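Side-chain contacts in putative oxidoreductase (Gluconobacter oxydans, PDB 3WJ7), which probably acts as a nicotinamide-dependent reductase of carbonyl compounds, built on the short-chain dehydrogenase/reductase plan: residues G131-S134 and D135-A139; S310-A313 and K314-G318. One frame throughout, in Å; residues are numbered along the deposited sequence.

Contact 1: G131-S134 and D135-A139; sequences GLRS and DGVPA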
loop_
_atom_site.group_PDB
_atom_site.type_symbol
_atom_site.label_atom_id
_atom_site.label_comp_id
_atom_site.label_asym_id
_atom_site.label_seq_id
_atom_site.Cartn_x
_atom_site.Cartn_y
_atom_site.Cartn_z
ATOM N N GLY A 131 14.029 -18.900 5.632
ATOM C CA GLY A 131 15.281 -18.129 5.535
ATOM C C GLY A 131 16.118 -18.561 4.346
ATOM O O GLY A 131 15.871 -19.614 3.786
ATOM N N LEU A 132 17.089 -17.738 3.953
ATOM C CA LEU A 132 18.037 -18.096 2.899
ATOM C C LEU A 132 19.492 -18.041 3.322
ATOM O O LEU A 132 19.891 -17.240 4.173
ATOM C CB LEU A 132 17.875 -17.192 1.683
ATOM C CG LEU A 132 16.513 -17.279 1.022
ATOM C CD1 LEU A 132 16.302 -16.103 0.071
ATOM C CD2 LEU A 132 16.349 -18.619 0.322
ATOM N N ARG A 133 20.280 -18.875 2.665
ATOM C CA ARG A 133 21.718 -18.865 2.788
ATOM C C ARG A 133 22.370 -17.977 1.713
ATOM O O ARG A 133 21.770 -17.698 0.660
ATOM C CB ARG A 133 22.203 -20.291 2.657
ATOM C CG ARG A 133 22.131 -21.073 3.955
ATOM C CD ARG A 133 22.398 -22.533 3.661
ATOM N NE ARG A 133 23.081 -23.218 4.757
ATOM C CZ ARG A 133 24.395 -23.204 4.940
ATOM N NH1 ARG A 133 25.184 -22.520 4.120
ATOM N NH2 ARG A 133 24.912 -23.856 5.961
ATOM N N SER A 134 23.596 -17.524 1.972
ATOM C CA SER A 134 24.272 -16.639 1.022
ATOM C C SER A 134 25.291 -17.372 0.180
ATOM O O SER A 134 25.519 -17.029 -0.970
ATOM C CB SER A 134 24.924 -15.492 1.762
ATOM O OG SER A 134 23.948 -14.881 2.581
ATOM N N ASP A 135 25.896 -18.393 0.769
ATOM C CA ASP A 135 26.908 -19.215 0.122
ATOM C C ASP A 135 26.310 -20.205 -0.903
ATOM O O ASP A 135 27.011 -21.097 -1.391
ATOM C CB ASP A 135 27.623 -20.013 1.214
ATOM C CG ASP A 135 26.659 -20.908 1.986
ATOM O OD1 ASP A 135 25.452 -20.604 2.003
ATOM O OD2 ASP A 135 27.080 -21.930 2.553
ATOM N N GLY A 136 25.014 -20.097 -1.182
ATOM C CA GLY A 136 24.392 -20.927 -2.204
ATOM C C GLY A 136 24.235 -22.399 -1.864
ATOM O O GLY A 136 23.949 -23.204 -2.758
ATOM N N VAL A 137 24.449 -22.757 -0.589
ATOM C CA VAL A 137 24.108 -24.086 -0.058
ATOM C C VAL A 137 22.611 -24.084 0.302
ATOM O O VAL A 137 22.111 -23.139 0.925
ATOM C CB VAL A 137 25.010 -24.453 1.148
ATOM C CG1 VAL A 137 24.471 -25.643 1.957
ATOM C CG2 VAL A 137 26.435 -24.710 0.666
ATOM N N PRO A 138 21.874 -25.127 -0.114
ATOM C CA PRO A 138 20.406 -25.127 0.023
ATOM C C PRO A 138 19.904 -24.886 1.458
ATOM O O PRO A 138 20.442 -25.459 2.415
ATOM C CB PRO A 138 20.026 -26.532 -0.459
ATOM C CG PRO A 138 21.109 -26.873 -1.449
ATOM C CD PRO A 138 22.360 -26.343 -0.806
ATOM N N ALA A 139 18.871 -24.055 1.612
ATOM C CA ALA A 139 18.428 -23.657 2.938
ATOM C C ALA A 139 17.530 -24.754 3.492
ATOM O O ALA A 139 17.138 -25.680 2.758
ATOM C CB ALA A 139 17.719 -22.299 2.895
#
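Leu132 and Ala139 lie with their CA atoms 5.6 Å apart, at the neck of a loop that reverses at Ser134, Asp135 and Gly136. Ser134 and Asp135 have roughly right-handed helical angles, while Gly136 takes a left-handed conformation (phi 71°) that a residue without a side chain adopts easily. Arg133 NH1 forms a salt bridge with OD2 of Asp135 at 2.5 Å and lies 2.9 Å from Asp135 OD1, facing both oxygens; the carboxylate meets the guanidinium edge-on, the planes only 26° apart. Asp135 CG sits between its backbone N and carbonyl carbon (chi1 60°), which brings the acid back toward the arginine. Val137 runs beside Arg133 and lays CG1 over one guanidinium face, 3.9 Å from Arg133 CZ and offset toward the rim. With a leucine in place of Arg133, Asp135 would probably be left without its charged mate and Val137 without the flat group beneath its methyl. The small Ala139 sets CB 3.4 Å from Gly131 O, and its backbone hydrogen-bonds with Phe307 and Ser309. Arg133 to Gly136 form an open beta turn near type I, its ends without a close O-to-N approach, in the loop joining strand 120-124 of the Rossmann-type sheet to helix 153-172.

Contact 2: S310-A313 and K314-G318; sequences SDKA and KKELG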
loop_
_atom_site.group_PDB
_atom_site.type_symbol
_atom_site.label_atom_id
_atom_site.label_comp_id
_atom_site.label_asym_id
_atom_site.label_seq_id
_atom_site.Cartn_x
_atom_site.Cartn_y
_atom_site.Cartn_z
ATOM N N SER A 310 14.934 -30.819 0.992
ATOM C CA SER A 310 13.751 -31.527 1.484
ATOM C C SER A 310 14.129 -32.732 2.342
ATOM O O SER A 310 13.391 -33.739 2.417
ATOM C CB SER A 310 12.882 -31.978 0.315
ATOM O OG SER A 310 12.576 -30.887 -0.521
ATOM N N ASP A 311 15.294 -32.652 2.979
ATOM C CA ASP A 311 15.792 -33.826 3.673
ATOM C C ASP A 311 14.978 -34.178 4.930
ATOM O O ASP A 311 14.712 -35.355 5.184
ATOM C CB ASP A 311 17.300 -33.731 3.910
ATOM C CG ASP A 311 18.111 -34.023 2.636
ATOM O OD1 ASP A 311 17.546 -34.586 1.667
ATOM O OD2 ASP A 311 19.314 -33.687 2.596
ATOM N N LYS A 312 14.523 -33.164 5.662
ATOM C CA LYS A 312 13.671 -33.379 6.809
ATOM C C LYS A 312 12.403 -34.133 6.425
ATOM O O LYS A 312 12.079 -35.122 7.032
ATOM C CB LYS A 312 13.371 -32.078 7.525
ATOM C CG LYS A 312 12.395 -32.284 8.651
ATOM C CD LYS A 312 12.415 -31.099 9.571
ATOM C CE LYS A 312 11.349 -31.297 10.622
ATOM N NZ LYS A 312 11.281 -30.111 11.487
ATOM N N ALA A 313 11.706 -33.746 5.383
ATOM C CA ALA A 313 10.535 -34.538 5.035
ATOM C C ALA A 313 10.926 -35.890 4.414
ATOM O O ALA A 313 10.115 -36.830 4.371
ATOM C CB ALA A 313 9.592 -33.766 4.116
ATOM N N LYS A 314 12.151 -35.998 3.914
ATOM C CA LYS A 314 12.549 -37.276 3.289
ATOM C C LYS A 314 12.721 -38.364 4.342
ATOM O O LYS A 314 12.160 -39.433 4.197
ATOM C CB LYS A 314 13.786 -37.155 2.399
ATOM C CG LYS A 314 13.412 -36.929 0.960
ATOM C CD LYS A 314 14.579 -36.428 0.134
ATOM C CE LYS A 314 14.051 -35.669 -1.085
ATOM N NZ LYS A 314 15.132 -35.494 -2.096
ATOM N N LYS A 315 13.452 -38.037 5.405
ATOM C CA LYS A 315 13.739 -38.950 6.488
ATOM C C LYS A 315 12.504 -39.129 7.320
ATOM O O LYS A 315 12.109 -40.248 7.607
ATOM C CB LYS A 315 14.847 -38.391 7.384
ATOM C CG LYS A 315 16.097 -38.005 6.604
ATOM C CD LYS A 315 17.212 -37.522 7.519
ATOM C CE LYS A 315 18.333 -36.899 6.693
ATOM N NZ LYS A 315 19.234 -36.102 7.565
ATOM N N GLU A 316 11.886 -38.019 7.701
ATOM C CA GLU A 316 10.859 -38.055 8.730
ATOM C C GLU A 316 9.497 -38.441 8.191
ATOM O O GLU A 316 8.584 -38.728 8.970
ATOM C CB GLU A 316 10.784 -36.726 9.479
ATOM C CG GLU A 316 12.139 -36.246 9.983
ATOM C CD GLU A 316 12.344 -36.451 11.466
ATOM O OE1 GLU A 316 12.306 -37.619 11.938
ATOM O OE2 GLU A 316 12.545 -35.425 12.157
ATOM N N LEU A 317 9.332 -38.466 6.871
ATOM C CA LEU A 317 7.971 -38.676 6.359
ATOM C C LEU A 317 7.909 -39.675 5.251
ATOM O O LEU A 317 6.814 -40.085 4.873
ATOM C CB LEU A 317 7.327 -37.359 5.853
ATOM C CG LEU A 317 7.149 -36.070 6.663
ATOM C CD1 LEU A 317 6.193 -35.200 5.867
ATOM C CD2 LEU A 317 6.607 -36.242 8.080
ATOM N N GLY A 318 9.073 -40.011 4.692
ATOM C CA GLY A 318 9.143 -40.804 3.455
ATOM C C GLY A 318 8.541 -40.113 2.229
ATOM O O GLY A 318 7.874 -40.751 1.403
#
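The carbonyl oxygen of Asp311 receives two backbone N-H groups: Lys315 N at 3.0 Å in a straight bond (168° at the hydrogen), nearly along the C=O axis, and Lys314 N at 2.9 Å in a weak, bent one (121°). This is the first turn of the short alpha helix 311-317, which packs on strand 239-248. Lys314 N also bonds to Ser310 O at 3.0 Å. The regular i to i+4 pattern continues with Glu316 N to Lys312 O and weakens toward its close, where Leu317 N to Ala313 O and Gly318 N to Lys314 O are both weak. Gly318 leaves helical angles with a positive phi, which glycine tolerates readily.

Ser310, Ala313 and Leu317 are buried and touch strand 239-248, while Asp311, Lys314, Lys315 and Glu316 are exposed. Ser310, at the N-cap position, makes no capping bond; its OG accepts a hydrogen bond from Gly243 N. Asp311, in the first turn, carries a negative charge that would probably suit the positive end of the helix dipole. The methylenes of Lys314 run past Ser310 O, and its NZ stops 4.6 Å from Asp311 OD1, beyond a salt bridge. Lys312 has CG anti to the backbone N (chi1 175°), and the extended chain reaches a salt bridge with Glu238 and a cation-pi contact with Tyr240; its CG passes 4.2 Å from Glu316 CG. Ala313 is small enough to sit close against Tyr240 and Leu242 of the strand. One turn on, Leu317 also touches Tyr240, and its CD1 lies 4.1 Å from Ala313 CB.

Both contacts are local and lie equally far from the centre of the chain, each only partly buried. Contact 1 belongs to an irregular loop and rests mainly on a charge pair with apolar packing beside it, without a clear hydrogen bond between its segments; contact 2 belongs to a helix and is held by backbone bonds, its charged groups staying apart or pairing with residues beyond it. Each has a buried alanine on its inner side, whereas the charged groups of Asp135, Asp311 and Lys314 belong to exposed residues. The centres are 19 Å apart and the nearest atoms about 6 Å, and they do not meet, but Phe307 and Ser309, which bond to Ala139, lead directly into the 310-318 segment.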